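Local coordinates for NOVP (Streptomyces caeruleus, PDB 2WK1), which catalyses the S-adenosyl-L-methionine-dependent methylation of the noviose 4-hydroxyl, the penultimate step in making the antibiotic novobiocin, at residues A[81-95]-A[116-128]. Residues are numbered along the deposited sequence; the frame is centred on the assembly and turned at random.
Sequences NAHTMIGIKRLENIR and WRGGACILMRGIL. With SAH (S-adenosyl-L-homocysteine), chain B.
M85 CG lies between its backbone N and carbonyl carbon (chi1 64°), and a bend at chi3 (76°) lays CE over one face of the W116 indole. M85 CE sits 3.7 Å from the centroid of the W116 five-membered ring. SD stands farther off, above the six-membered ring, in a Met-aromatic contact. The opposite face of the indole carries R117 CG. The R117 chain runs extended from CG to NE, and NH1 gives a nearly straight bond to A82 O, 2.9 Å away and in the guanidinium plane. R117 NH1 also bonds P79 O, and NH2 bonds A80 O, so the guanidinium holds three carbonyls of the loop, those of P79, A80 and A82. G119 N donates to H83 O at 2.8 Å, from above the carbonyl plane. G119 has no side chain, and the loop comes close at T84 CB.

This junction shapes the cofactor site. T84 OG1 donates to SAH OXT (2.6 Å) and accepts from I86 N as a cap. M85 N bonds SAH O at 2.9 Å, and W116 N reaches the ribose O3'.

Beyond the site, helices 87-95 and 119-128 run roughly parallel, crossing at -36°. I94 is a knob among A120, L123, M124 and I127; its CD1 lies 3.7 Å from A120 CB. L91 CD2 meets L123 CD2.

In this Rossmann-like methyltransferase fold, M124 also touches strands 109-113 and 210-215. I94 reaches R214 on the latter, and I122 packs on helix 174-183.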
# COMPACT_ATOMS: atom_id res chain seq x y z
N ASN A 81 -0.38 -12.52 -2.93
CA ASN A 81 0.37 -11.50 -3.65
C ASN A 81 1.22 -10.60 -2.76
O ASN A 81 2.16 -9.99 -3.25
CB ASN A 81 -0.57 -10.63 -4.47
CG ASN A 81 -1.41 -11.44 -5.40
OD1 ASN A 81 -0.93 -11.90 -6.42
ND2 ASN A 81 -2.67 -11.64 -5.04
N ALA A 82 0.88 -10.47 -1.48
CA ALA A 82 1.56 -9.52 -0.62
C ALA A 82 3.02 -9.92 -0.41
O ALA A 82 3.43 -11.06 -0.62
CB ALA A 82 0.84 -9.38 0.71
N HIS A 83 3.80 -8.96 0.06
CA HIS A 83 5.24 -9.05 -0.02
C HIS A 83 5.93 -9.72 1.17
O HIS A 83 7.11 -10.02 1.09
CB HIS A 83 5.84 -7.66 -0.26
CG HIS A 83 5.40 -7.05 -1.55
ND1 HIS A 83 4.70 -5.86 -1.63
CD2 HIS A 83 5.52 -7.52 -2.81
CE1 HIS A 83 4.42 -5.63 -2.91
NE2 HIS A 83 4.92 -6.60 -3.64
N THR A 84 5.17 -9.97 2.25
CA THR A 84 5.68 -10.72 3.38
C THR A 84 4.61 -11.65 3.90
O THR A 84 3.41 -11.35 3.80
CB THR A 84 6.14 -9.79 4.53
OG1 THR A 84 6.71 -10.54 5.60
CG2 THR A 84 5.01 -8.94 5.07
N MET A 85 5.07 -12.76 4.47
CA MET A 85 4.19 -13.71 5.16
C MET A 85 4.20 -13.55 6.67
O MET A 85 3.50 -14.29 7.36
CB MET A 85 4.51 -15.17 4.79
CG MET A 85 5.88 -15.60 5.23
SD MET A 85 6.26 -17.33 4.96
CE MET A 85 6.54 -17.34 3.19
N ILE A 86 4.99 -12.63 7.22
CA ILE A 86 5.23 -12.64 8.66
C ILE A 86 4.10 -12.03 9.47
O ILE A 86 4.04 -12.22 10.68
CB ILE A 86 6.58 -12.02 9.05
CG1 ILE A 86 6.59 -10.49 8.90
CG2 ILE A 86 7.70 -12.67 8.25
CD1 ILE A 86 7.91 -9.84 9.33
N GLY A 87 3.21 -11.29 8.81
CA GLY A 87 2.07 -10.72 9.50
C GLY A 87 2.31 -9.38 10.16
O GLY A 87 3.45 -8.95 10.32
N ILE A 88 1.23 -8.78 10.63
CA ILE A 88 1.30 -7.45 11.20
C ILE A 88 2.13 -7.39 12.49
O ILE A 88 2.94 -6.48 12.68
CB ILE A 88 -0.11 -6.86 11.46
CG1 ILE A 88 -0.89 -6.69 10.14
CG2 ILE A 88 -0.05 -5.56 12.24
CD1 ILE A 88 -0.37 -5.67 9.16
N LYS A 89 1.92 -8.34 13.42
CA LYS A 89 2.63 -8.28 14.68
C LYS A 89 4.15 -8.42 14.49
O LYS A 89 4.93 -7.72 15.13
CB LYS A 89 2.10 -9.31 15.66
CG LYS A 89 0.69 -8.97 16.16
CD LYS A 89 0.17 -9.96 17.19
CE LYS A 89 -1.24 -9.66 17.67
NZ LYS A 89 -1.56 -10.58 18.81
N ARG A 90 4.59 -9.33 13.63
CA ARG A 90 6.01 -9.47 13.38
C ARG A 90 6.58 -8.27 12.59
O ARG A 90 7.74 -7.89 12.81
CB ARG A 90 6.38 -10.82 12.76
CG ARG A 90 6.65 -11.89 13.81
CD ARG A 90 6.79 -13.31 13.25
NE ARG A 90 5.49 -13.92 13.05
CZ ARG A 90 5.17 -14.77 12.08
NH1 ARG A 90 6.02 -15.12 11.14
NH2 ARG A 90 3.94 -15.25 12.03
N LEU A 91 5.79 -7.66 11.72
CA LEU A 91 6.25 -6.40 11.08
C LEU A 91 6.39 -5.28 12.11
O LEU A 91 7.35 -4.53 12.09
CB LEU A 91 5.30 -5.98 9.95
CG LEU A 91 5.35 -6.79 8.66
CD1 LEU A 91 4.09 -6.53 7.82
CD2 LEU A 91 6.62 -6.55 7.85
N GLU A 92 5.41 -5.18 13.01
CA GLU A 92 5.49 -4.19 14.07
C GLU A 92 6.72 -4.40 14.96
O GLU A 92 7.35 -3.44 15.39
CB GLU A 92 4.19 -4.12 14.90
CG GLU A 92 3.02 -3.51 14.13
CD GLU A 92 1.64 -3.63 14.80
OE1 GLU A 92 1.41 -4.56 15.62
OE2 GLU A 92 0.74 -2.82 14.44
N ASN A 93 7.07 -5.66 15.22
CA ASN A 93 8.30 -5.96 15.96
C ASN A 93 9.55 -5.46 15.25
O ASN A 93 10.45 -4.91 15.88
CB ASN A 93 8.37 -7.47 16.22
CG ASN A 93 9.72 -7.91 16.76
OD1 ASN A 93 10.52 -8.45 15.99
ND2 ASN A 93 9.99 -7.66 18.04
N ILE A 94 9.63 -5.66 13.94
CA ILE A 94 10.76 -5.10 13.18
C ILE A 94 10.82 -3.59 13.36
O ILE A 94 11.87 -3.02 13.63
CB ILE A 94 10.65 -5.40 11.68
CG1 ILE A 94 10.83 -6.88 11.43
CG2 ILE A 94 11.71 -4.61 10.86
CD1 ILE A 94 10.54 -7.29 9.98
N ARG A 95 9.67 -2.93 13.20
CA ARG A 95 9.64 -1.48 13.36
C ARG A 95 10.13 -1.04 14.74
O ARG A 95 10.91 -0.10 14.85
CB ARG A 95 8.26 -0.93 13.05
CG ARG A 95 8.19 0.58 13.12
CD ARG A 95 6.85 1.07 12.97
NE ARG A 95 6.74 2.49 13.18
CZ ARG A 95 5.60 3.14 12.96
NH1 ARG A 95 4.53 2.47 12.56
NH2 ARG A 95 5.57 4.45 13.12
N TRP A 116 12.02 -14.41 1.23
CA TRP A 116 10.87 -14.68 0.36
C TRP A 116 10.68 -13.53 -0.63
O TRP A 116 11.61 -13.24 -1.38
CB TRP A 116 9.61 -14.98 1.20
CG TRP A 116 8.48 -15.55 0.44
CD1 TRP A 116 8.52 -16.62 -0.39
CD2 TRP A 116 7.09 -15.17 0.53
NE1 TRP A 116 7.27 -16.92 -0.86
CE2 TRP A 116 6.37 -16.04 -0.32
CE3 TRP A 116 6.40 -14.15 1.21
CZ2 TRP A 116 4.99 -15.94 -0.47
CZ3 TRP A 116 5.03 -14.08 1.06
CH2 TRP A 116 4.34 -14.96 0.22
N ARG A 117 9.50 -12.90 -0.69
CA ARG A 117 9.26 -11.81 -1.62
C ARG A 117 9.92 -10.49 -1.24
O ARG A 117 9.90 -9.54 -2.03
CB ARG A 117 7.76 -11.61 -1.83
CG ARG A 117 7.08 -12.81 -2.51
CD ARG A 117 5.58 -12.63 -2.49
NE ARG A 117 4.91 -13.70 -3.22
CZ ARG A 117 3.62 -14.02 -3.07
NH1 ARG A 117 2.86 -13.34 -2.26
NH2 ARG A 117 3.10 -15.04 -3.73
N GLY A 118 10.51 -10.43 -0.05
CA GLY A 118 11.32 -9.31 0.37
C GLY A 118 10.69 -8.31 1.30
O GLY A 118 11.36 -7.36 1.70
N GLY A 119 9.44 -8.53 1.69
CA GLY A 119 8.72 -7.50 2.42
C GLY A 119 9.30 -7.06 3.75
O GLY A 119 9.22 -5.88 4.10
N ALA A 120 9.85 -7.98 4.53
CA ALA A 120 10.46 -7.59 5.82
C ALA A 120 11.68 -6.69 5.59
O ALA A 120 11.88 -5.71 6.32
CB ALA A 120 10.86 -8.83 6.62
N CYS A 121 12.46 -6.99 4.57
CA CYS A 121 13.60 -6.18 4.21
C CYS A 121 13.20 -4.84 3.60
O CYS A 121 13.86 -3.83 3.85
CB CYS A 121 14.55 -6.89 3.27
SG CYS A 121 15.33 -8.31 3.94
N ILE A 122 12.10 -4.80 2.84
CA ILE A 122 11.57 -3.54 2.35
C ILE A 122 11.17 -2.68 3.52
O ILE A 122 11.47 -1.49 3.52
CB ILE A 122 10.39 -3.79 1.37
CG1 ILE A 122 10.90 -4.47 0.10
CG2 ILE A 122 9.65 -2.49 1.04
CD1 ILE A 122 9.80 -5.07 -0.78
N LEU A 123 10.50 -3.24 4.52
CA LEU A 123 10.20 -2.45 5.71
C LEU A 123 11.45 -1.89 6.37
O LEU A 123 11.48 -0.70 6.73
CB LEU A 123 9.38 -3.27 6.73
CG LEU A 123 9.01 -2.48 8.01
CD1 LEU A 123 8.15 -1.29 7.74
CD2 LEU A 123 8.35 -3.38 9.06
N MET A 124 12.47 -2.71 6.55
CA MET A 124 13.71 -2.22 7.15
C MET A 124 14.25 -1.02 6.38
O MET A 124 14.65 -0.02 6.97
CB MET A 124 14.74 -3.33 7.19
CG MET A 124 14.39 -4.45 8.14
SD MET A 124 15.72 -5.73 8.10
CE MET A 124 15.08 -6.89 9.33
N ARG A 125 14.29 -1.11 5.05
CA ARG A 125 14.78 0.01 4.28
C ARG A 125 13.87 1.23 4.40
O ARG A 125 14.34 2.36 4.46
CB ARG A 125 14.95 -0.37 2.80
CG ARG A 125 15.43 0.75 1.90
CD ARG A 125 16.82 1.21 2.22
NE ARG A 125 17.24 2.46 1.56
CZ ARG A 125 17.16 3.66 2.11
NH1 ARG A 125 16.60 3.83 3.28
NH2 ARG A 125 17.69 4.71 1.49
N GLY A 126 12.56 0.99 4.44
CA GLY A 126 11.61 2.09 4.63
C GLY A 126 11.75 2.80 5.95
O GLY A 126 11.58 4.01 6.00
N ILE A 127 12.05 2.07 7.02
CA ILE A 127 12.23 2.70 8.32
C ILE A 127 13.45 3.61 8.26
O ILE A 127 13.43 4.74 8.75
CB ILE A 127 12.36 1.66 9.43
CG1 ILE A 127 11.10 0.80 9.57
CG2 ILE A 127 12.68 2.35 10.75
CD1 ILE A 127 11.36 -0.54 10.27
N LEU A 128 14.53 3.13 7.64
CA LEU A 128 15.71 3.98 7.47
C LEU A 128 15.34 5.25 6.70
O LEU A 128 15.74 6.36 7.06
CB LEU A 128 16.85 3.25 6.77
CG LEU A 128 17.43 2.03 7.51
CD1 LEU A 128 18.56 1.41 6.69
CD2 LEU A 128 17.92 2.36 8.93
N SAH B . 11.02 -13.34 5.93
CA SAH B . 10.11 -13.71 4.78
CB SAH B . 9.79 -15.21 4.84
CG SAH B . 11.00 -16.11 4.62
SD SAH B . 10.53 -17.70 3.93
C SAH B . 8.91 -12.81 4.75
O SAH B . 7.88 -13.18 4.17
OXT SAH B . 9.00 -11.68 5.21
C5' SAH B . 12.06 -18.63 4.12
C4' SAH B . 13.19 -18.12 3.20
O4' SAH B . 14.44 -18.69 3.66
C3' SAH B . 13.03 -18.49 1.72
O3' SAH B . 13.07 -17.33 0.87
C2' SAH B . 14.21 -19.45 1.47
O2' SAH B . 14.77 -19.39 0.16
C1' SAH B . 15.24 -19.00 2.52
N9 SAH B . 16.20 -20.01 2.99
C8 SAH B . 15.94 -20.95 3.94
N7 SAH B . 17.06 -21.64 4.25
C5 SAH B . 18.06 -21.10 3.50
C6 SAH B . 19.48 -21.32 3.38
N6 SAH B . 20.07 -22.27 4.10
N1 SAH B . 20.17 -20.55 2.54
C2 SAH B . 19.59 -19.56 1.84
N3 SAH B . 18.28 -19.28 1.88
C4 SAH B . 17.51 -20.02 2.72